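Local coordinates for protein phytochromobilin synthase (PDB 6KME) that probably reduces biliverdin IX alpha to phytochromobilin with electrons from ferredoxin, a key step in making the chromophore of the plant photoreceptor phytochrome, at residues 113-118 with 196-201; 125-130 with 179-184. The protein carries 1 engineered substitution. All coordinates share one frame; numbering follows the deposited sequence.

Contact 1. Residues 113-118 with 196-201. With BLA (biliverdine IX alpha), chain B.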
# COMPACT_ATOMS: atom_id res chain seq x y z
N PHE A 113 -5.99 -0.29 2.53
CA PHE A 113 -5.99 0.66 1.43
C PHE A 113 -4.55 1.08 1.15
O PHE A 113 -3.80 1.38 2.07
CB PHE A 113 -6.85 1.90 1.72
CG PHE A 113 -6.94 2.84 0.53
CD1 PHE A 113 -7.88 2.62 -0.47
CD2 PHE A 113 -6.04 3.90 0.39
CE1 PHE A 113 -7.94 3.46 -1.60
CE2 PHE A 113 -6.08 4.74 -0.72
CZ PHE A 113 -7.04 4.52 -1.72
N CYS A 114 -4.18 1.09 -0.13
CA CYS A 114 -2.79 1.26 -0.54
C CYS A 114 -2.72 2.15 -1.78
O CYS A 114 -3.29 1.81 -2.82
CB CYS A 114 -2.17 -0.12 -0.81
SG CYS A 114 -0.53 -0.11 -1.57
N ALA A 115 -2.04 3.29 -1.67
CA ALA A 115 -1.77 4.16 -2.81
C ALA A 115 -0.30 4.55 -2.78
O ALA A 115 0.15 5.22 -1.85
CB ALA A 115 -2.65 5.41 -2.80
N ASN A 116 0.45 4.10 -3.79
CA ASN A 116 1.89 4.34 -3.89
C ASN A 116 2.17 4.91 -5.28
O ASN A 116 2.22 4.16 -6.27
CB ASN A 116 2.69 3.07 -3.64
CG ASN A 116 2.80 2.74 -2.17
OD1 ASN A 116 1.88 2.18 -1.58
ND2 ASN A 116 3.92 3.10 -1.56
N PHE A 117 2.33 6.22 -5.36
CA PHE A 117 2.50 6.92 -6.63
C PHE A 117 3.92 7.48 -6.70
O PHE A 117 4.29 8.31 -5.87
CB PHE A 117 1.50 8.06 -6.78
CG PHE A 117 0.06 7.66 -6.66
CD1 PHE A 117 -0.34 6.32 -6.71
CD2 PHE A 117 -0.91 8.63 -6.53
CE1 PHE A 117 -1.68 5.97 -6.61
CE2 PHE A 117 -2.27 8.28 -6.43
CZ PHE A 117 -2.64 6.95 -6.48
N PHE A 118 4.69 7.04 -7.69
CA PHE A 118 6.02 7.60 -7.90
C PHE A 118 6.06 8.33 -9.24
O PHE A 118 5.99 7.69 -10.31
CB PHE A 118 7.11 6.54 -7.83
CG PHE A 118 8.47 7.09 -8.09
CD1 PHE A 118 9.13 7.84 -7.12
CD2 PHE A 118 9.08 6.93 -9.33
CE1 PHE A 118 10.39 8.39 -7.37
CE2 PHE A 118 10.33 7.47 -9.58
CZ PHE A 118 10.98 8.20 -8.60
N SER A 196 -9.16 10.53 -10.34
CA SER A 196 -10.50 9.94 -10.27
C SER A 196 -10.46 8.53 -9.70
O SER A 196 -11.34 8.13 -8.94
CB SER A 196 -11.15 9.94 -11.65
OG SER A 196 -11.35 11.25 -12.13
N ALA A 197 -9.42 7.76 -10.07
CA ALA A 197 -9.27 6.39 -9.57
C ALA A 197 -9.01 6.36 -8.07
O ALA A 197 -9.61 5.56 -7.34
CB ALA A 197 -8.14 5.68 -10.32
N PHE A 198 -8.08 7.19 -7.59
CA PHE A 198 -7.81 7.28 -6.16
C PHE A 198 -9.09 7.56 -5.39
O PHE A 198 -9.37 6.90 -4.38
CB PHE A 198 -6.76 8.36 -5.87
CG PHE A 198 -6.46 8.56 -4.40
CD1 PHE A 198 -7.26 9.39 -3.62
CD2 PHE A 198 -5.38 7.91 -3.80
CE1 PHE A 198 -7.00 9.57 -2.26
CE2 PHE A 198 -5.10 8.08 -2.45
CZ PHE A 198 -5.91 8.92 -1.67
N LYS A 199 -9.88 8.53 -5.85
CA LYS A 199 -11.09 8.92 -5.14
C LYS A 199 -12.14 7.81 -5.16
O LYS A 199 -12.74 7.49 -4.12
CB LYS A 199 -11.64 10.21 -5.74
CG LYS A 199 -10.73 11.42 -5.54
CD LYS A 199 -11.25 12.63 -6.28
CE LYS A 199 -10.25 13.77 -6.27
NZ LYS A 199 -10.84 14.97 -6.91
N ASP A 200 -12.36 7.21 -6.33
CA ASP A 200 -13.29 6.09 -6.45
C ASP A 200 -12.88 4.91 -5.58
O ASP A 200 -13.73 4.30 -4.90
CB ASP A 200 -13.39 5.65 -7.92
CG ASP A 200 -14.31 6.54 -8.72
OD1 ASP A 200 -14.97 7.40 -8.10
OD2 ASP A 200 -14.39 6.38 -9.96
N TYR A 201 -11.60 4.55 -5.60
CA TYR A 201 -11.10 3.43 -4.80
C TYR A 201 -11.17 3.75 -3.31
O TYR A 201 -11.53 2.88 -2.50
CB TYR A 201 -9.66 3.07 -5.21
CG TYR A 201 -9.56 2.06 -6.37
CD1 TYR A 201 -10.24 2.28 -7.57
CD2 TYR A 201 -8.81 0.90 -6.25
CE1 TYR A 201 -10.17 1.36 -8.63
CE2 TYR A 201 -8.72 -0.04 -7.31
CZ TYR A 201 -9.42 0.21 -8.49
OH TYR A 201 -9.35 -0.69 -9.54
CHA BLA B . 8.60 0.64 -8.74
NA BLA B . 6.78 0.02 -7.00
C1A BLA B . 7.52 -0.27 -8.16
C2A BLA B . 7.09 -1.57 -8.65
C3A BLA B . 6.05 -2.05 -7.74
C4A BLA B . 5.88 -1.05 -6.73
CMA BLA B . 5.24 -3.35 -7.79
CAA BLA B . 7.71 -2.24 -9.91
CBA BLA B . 9.01 -2.89 -9.52
CGA BLA B . 8.78 -4.37 -9.05
O1A BLA B . 8.16 -5.00 -9.87
O2A BLA B . 9.26 -4.61 -7.98
CHB BLA B . 4.90 -1.04 -5.54
NB BLA B . 4.95 -3.31 -4.70
C1B BLA B . 4.57 -1.96 -4.55
C2B BLA B . 3.45 -2.04 -3.43
C3B BLA B . 3.46 -3.30 -2.85
C4B BLA B . 4.47 -4.14 -3.63
CMB BLA B . 2.76 -0.77 -2.96
OB BLA B . 4.89 -5.27 -3.46
CAB BLA B . 2.75 -4.08 -1.77
CBB BLA B . 2.83 -5.30 -1.19
NC BLA B . 7.66 3.97 -4.72
C1C BLA B . 6.84 4.24 -3.60
C2C BLA B . 7.53 5.39 -2.86
C3C BLA B . 8.68 5.72 -3.57
C4C BLA B . 8.80 4.79 -4.81
CMC BLA B . 6.88 5.92 -1.57
OC BLA B . 5.84 3.56 -3.47
CAC BLA B . 9.66 6.78 -3.21
CBC BLA B . 10.10 7.27 -2.03
CHD BLA B . 9.68 4.62 -5.84
ND BLA B . 8.81 2.51 -7.07
C1D BLA B . 9.65 3.53 -6.90
C2D BLA B . 10.74 3.57 -7.96
C3D BLA B . 10.50 2.50 -8.80
C4D BLA B . 9.24 1.77 -8.26
CMD BLA B . 11.80 4.65 -7.93
CAD BLA B . 11.23 1.99 -10.06
CBD BLA B . 12.57 1.36 -9.77
CGD BLA B . 12.51 -0.04 -9.01
O1D BLA B . 13.26 -0.05 -8.04
O2D BLA B . 11.74 -0.85 -9.51
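Phe198 sends its ring from the helix 196-201 to the strand 113-118, where Phe113, Ala115 and Phe117 meet it. Phe113 and Phe198 form an offset edge-to-face pair: the edge of Phe113 is turned toward the face of Phe198, the planes stand at 89° and the ring centres are 5.7 Å apart. The methyl of Ala115 comes in at the rim of Phe198, in the plane of that ring, with CB 3.6 Å from CE2. Phe117, two residues further along the strand, slants past, its CZ lying 4.0 Å from Phe198 CD2. Phe198 reaches all three because its CG is anti to the backbone N (chi1 178°), which swings the ring off the helix flank toward the strand. One helical turn on, Tyr201 offers backbone rather than ring, and Phe113 CE1 packs 3.7 Å from its carbonyl C; the phenol leads away to give Tyr201 OH a hydrogen bond with Ile178 O.

No hydrogen bond joins strand to helix; side-chain packing, with one ring edging up to a backbone carbonyl, holds them together. Further out, Leu36 and Ala40 of helix 34-47 also touch Phe198. The alternate strand residues turn to biliverdin: Asn116 ND2 donates to its lactam oxygen OC at 2.7 Å, with an N-H...O angle of 150°, while OD1 of the same amide is held by Arg235, which helps fix the amide's rotation. Phe118 lays a ring face against the methyl CMD. One face of the sheet here packs on helix 188-211 and the other lines the bilin pocket, as in the alpha/beta/alpha sandwich of ferredoxin-dependent bilin reductases.

Contact 2. Residues 125-130 with 179-184. With BLA (biliverdine IX alpha), chain B.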
# COMPACT_ATOMS: atom_id res chain seq x y z
N ILE A 125 4.84 5.68 -12.00
CA ILE A 125 4.87 4.27 -11.63
C ILE A 125 3.94 4.14 -10.43
O ILE A 125 4.20 4.73 -9.37
CB ILE A 125 6.28 3.76 -11.30
CG1 ILE A 125 7.23 4.02 -12.47
CG2 ILE A 125 6.25 2.29 -10.93
CD1 ILE A 125 8.69 3.62 -12.22
N ILE A 126 2.84 3.40 -10.60
CA ILE A 126 1.64 3.56 -9.78
C ILE A 126 1.16 2.20 -9.29
O ILE A 126 0.97 1.28 -10.09
CB ILE A 126 0.51 4.24 -10.59
CG1 ILE A 126 0.97 5.56 -11.22
CG2 ILE A 126 -0.75 4.41 -9.74
CD1 ILE A 126 1.26 6.66 -10.21
N VAL A 127 0.92 2.09 -7.98
CA VAL A 127 0.12 1.00 -7.42
C VAL A 127 -1.01 1.61 -6.60
O VAL A 127 -0.77 2.43 -5.70
CB VAL A 127 0.97 0.02 -6.57
CG1 VAL A 127 0.06 -1.00 -5.87
CG2 VAL A 127 2.00 -0.70 -7.43
N LEU A 128 -2.25 1.21 -6.92
CA LEU A 128 -3.44 1.63 -6.19
C LEU A 128 -4.30 0.40 -5.96
O LEU A 128 -4.67 -0.28 -6.92
CB LEU A 128 -4.21 2.69 -7.00
CG LEU A 128 -5.58 3.14 -6.45
CD1 LEU A 128 -5.41 3.81 -5.07
CD2 LEU A 128 -6.25 4.09 -7.44
N ASP A 129 -4.61 0.09 -4.69
CA ASP A 129 -5.30 -1.17 -4.43
C ASP A 129 -5.97 -1.16 -3.07
O ASP A 129 -5.65 -0.36 -2.18
CB ASP A 129 -4.33 -2.35 -4.51
CG ASP A 129 -5.03 -3.70 -4.61
OD1 ASP A 129 -6.20 -3.76 -5.07
OD2 ASP A 129 -4.40 -4.71 -4.22
N LEU A 130 -6.93 -2.07 -2.93
CA LEU A 130 -7.44 -2.51 -1.63
C LEU A 130 -6.78 -3.87 -1.37
O LEU A 130 -7.29 -4.91 -1.77
CB LEU A 130 -8.97 -2.59 -1.66
CG LEU A 130 -9.77 -1.28 -1.48
CD1 LEU A 130 -9.40 -0.20 -2.50
CD2 LEU A 130 -11.31 -1.52 -1.46
N VAL A 179 -6.56 -4.50 -8.45
CA VAL A 179 -5.35 -3.68 -8.33
C VAL A 179 -5.13 -2.88 -9.61
O VAL A 179 -5.35 -3.36 -10.73
CB VAL A 179 -4.12 -4.55 -8.02
CG1 VAL A 179 -3.83 -5.56 -9.17
CG2 VAL A 179 -2.90 -3.66 -7.79
N ILE A 180 -4.75 -1.63 -9.43
CA ILE A 180 -4.24 -0.80 -10.51
C ILE A 180 -2.72 -0.78 -10.37
O ILE A 180 -2.18 -0.15 -9.45
CB ILE A 180 -4.83 0.61 -10.48
CG1 ILE A 180 -6.33 0.56 -10.74
CG2 ILE A 180 -4.11 1.51 -11.51
CD1 ILE A 180 -7.03 1.87 -10.46
N TRP A 181 -2.04 -1.50 -11.25
CA TRP A 181 -0.59 -1.48 -11.36
C TRP A 181 -0.32 -0.97 -12.76
O TRP A 181 -0.74 -1.59 -13.74
CB TRP A 181 0.01 -2.87 -11.11
CG TRP A 181 1.31 -3.16 -11.86
CD1 TRP A 181 1.54 -4.16 -12.77
CD2 TRP A 181 2.53 -2.42 -11.77
NE1 TRP A 181 2.84 -4.09 -13.23
CE2 TRP A 181 3.47 -3.03 -12.63
CE3 TRP A 181 2.93 -1.30 -11.02
CZ2 TRP A 181 4.78 -2.55 -12.78
CZ3 TRP A 181 4.23 -0.82 -11.17
CH2 TRP A 181 5.14 -1.45 -12.05
N THR A 182 0.30 0.21 -12.86
CA THR A 182 0.38 0.89 -14.15
C THR A 182 1.62 1.77 -14.20
O THR A 182 2.15 2.20 -13.18
CB THR A 182 -0.91 1.70 -14.44
OG1 THR A 182 -0.93 2.14 -15.80
CG2 THR A 182 -1.06 2.93 -13.52
N ARG A 183 2.08 1.98 -15.43
CA ARG A 183 3.11 2.95 -15.77
C ARG A 183 2.57 3.82 -16.89
O ARG A 183 1.95 3.31 -17.83
CB ARG A 183 4.42 2.26 -16.26
CG ARG A 183 5.04 1.23 -15.31
CD ARG A 183 6.21 0.50 -16.01
NE ARG A 183 6.84 -0.56 -15.20
CZ ARG A 183 7.91 -0.40 -14.43
NH1 ARG A 183 8.50 0.79 -14.34
NH2 ARG A 183 8.39 -1.42 -13.74
N PHE A 184 2.78 5.14 -16.80
CA PHE A 184 2.33 5.99 -17.89
C PHE A 184 3.12 7.29 -17.88
O PHE A 184 3.66 7.70 -16.85
CB PHE A 184 0.82 6.27 -17.82
CG PHE A 184 0.36 6.90 -16.53
CD1 PHE A 184 0.45 8.27 -16.33
CD2 PHE A 184 -0.22 6.12 -15.53
CE1 PHE A 184 -0.00 8.86 -15.13
CE2 PHE A 184 -0.66 6.69 -14.33
CZ PHE A 184 -0.56 8.06 -14.13
CHA BLA B . 8.60 0.64 -8.74
NA BLA B . 6.78 0.02 -7.00
C1A BLA B . 7.52 -0.27 -8.16
C2A BLA B . 7.09 -1.57 -8.65
C3A BLA B . 6.05 -2.05 -7.74
C4A BLA B . 5.88 -1.05 -6.73
CMA BLA B . 5.24 -3.35 -7.79
CAA BLA B . 7.71 -2.24 -9.91
CBA BLA B . 9.01 -2.89 -9.52
CGA BLA B . 8.78 -4.37 -9.05
O1A BLA B . 8.16 -5.00 -9.87
O2A BLA B . 9.26 -4.61 -7.98
CHB BLA B . 4.90 -1.04 -5.54
NB BLA B . 4.95 -3.31 -4.70
C1B BLA B . 4.57 -1.96 -4.55
C2B BLA B . 3.45 -2.04 -3.43
C3B BLA B . 3.46 -3.30 -2.85
C4B BLA B . 4.47 -4.14 -3.63
CMB BLA B . 2.76 -0.77 -2.96
OB BLA B . 4.89 -5.27 -3.46
CAB BLA B . 2.75 -4.08 -1.77
CBB BLA B . 2.83 -5.30 -1.19
NC BLA B . 7.66 3.97 -4.72
C1C BLA B . 6.84 4.24 -3.60
C2C BLA B . 7.53 5.39 -2.86
C3C BLA B . 8.68 5.72 -3.57
C4C BLA B . 8.80 4.79 -4.81
CMC BLA B . 6.88 5.92 -1.57
OC BLA B . 5.84 3.56 -3.47
CAC BLA B . 9.66 6.78 -3.21
CBC BLA B . 10.10 7.27 -2.03
CHD BLA B . 9.68 4.62 -5.84
ND BLA B . 8.81 2.51 -7.07
C1D BLA B . 9.65 3.53 -6.90
C2D BLA B . 10.74 3.57 -7.96
C3D BLA B . 10.50 2.50 -8.80
C4D BLA B . 9.24 1.77 -8.26
CMD BLA B . 11.80 4.65 -7.93
CAD BLA B . 11.23 1.99 -10.06
CBD BLA B . 12.57 1.36 -9.77
CGD BLA B . 12.51 -0.04 -9.01
O1D BLA B . 13.26 -0.05 -8.04
O2D BLA B . 11.74 -0.85 -9.51
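One wall of the biliverdin pocket is built here from the antiparallel strands 125-130 and 180-184, whose alternate residues Ile125, Val127, Trp181 and Arg183 face the bilin. Four backbone hydrogen bonds join them, two between Ile126 and Thr182 and two between Leu128 and Ile180; the straightest runs from Ile180 N to Leu128 O, 2.9 Å long with an angle of 169°.

On the ligand side the indole of Trp181 meets both strand 125-130 and the bilin. Ile125 CG2 meets the rim of the indole, 3.7 Å from CZ3, and Val127 CG2 approaches CE3 obliquely. The bilin methyl CMA lies over one indole face, while Trp181 CH2 comes within 3.4 Å of CAA. Val127 CG2, anti to its own carbonyl carbon, is carried to 3.5 Å from the methine carbon CHB. Ile125 CD1 packs against NH1 of Arg183, whose side chain runs extended beside it. Indole NE1 is held by Gly165 O. Replacing Trp181 with an alanine would probably leave Ile125 CG2 and CMA without their aromatic neighbour and Gly165 O without its indole donor.

On the reverse face Ile126 CB rests 3.6 Å from Thr182 CG2, and Leu128 CD2 meets Ile180 CD1 at 3.8 Å. The nearest approaches of Ile125, Val127 and Trp181 to the bilin are all carbon to carbon, so this part of the pocket probably grips the tetrapyrrole mainly by van der Waals contact, and polar recognition falls to residues such as Asn116, Thr168, Ser171 and Arg292.

The two contacts have centres about 8 Å apart and share one antiparallel sheet, in which strands 112-119, 123-131 and 180-185 stand in that order, the last at the sheet's edge. Both segments of contact 2 fall between those of contact 1 in the sequence: strand 112-119 leads straight into 123-131, and strand 180-185 into helix 188-211. Backbone pairing of Asn116 with Val127 and of Cys114 with Asp129 stitches them together, and Phe117 packs on Ile126 on the helix-facing side, where Tyr201 also touches Ile180. The sheet therefore does both jobs: the face with Phe117 and Ile126 packs against helix 188-211, and the face with Asn116 and Val127 holds biliverdin.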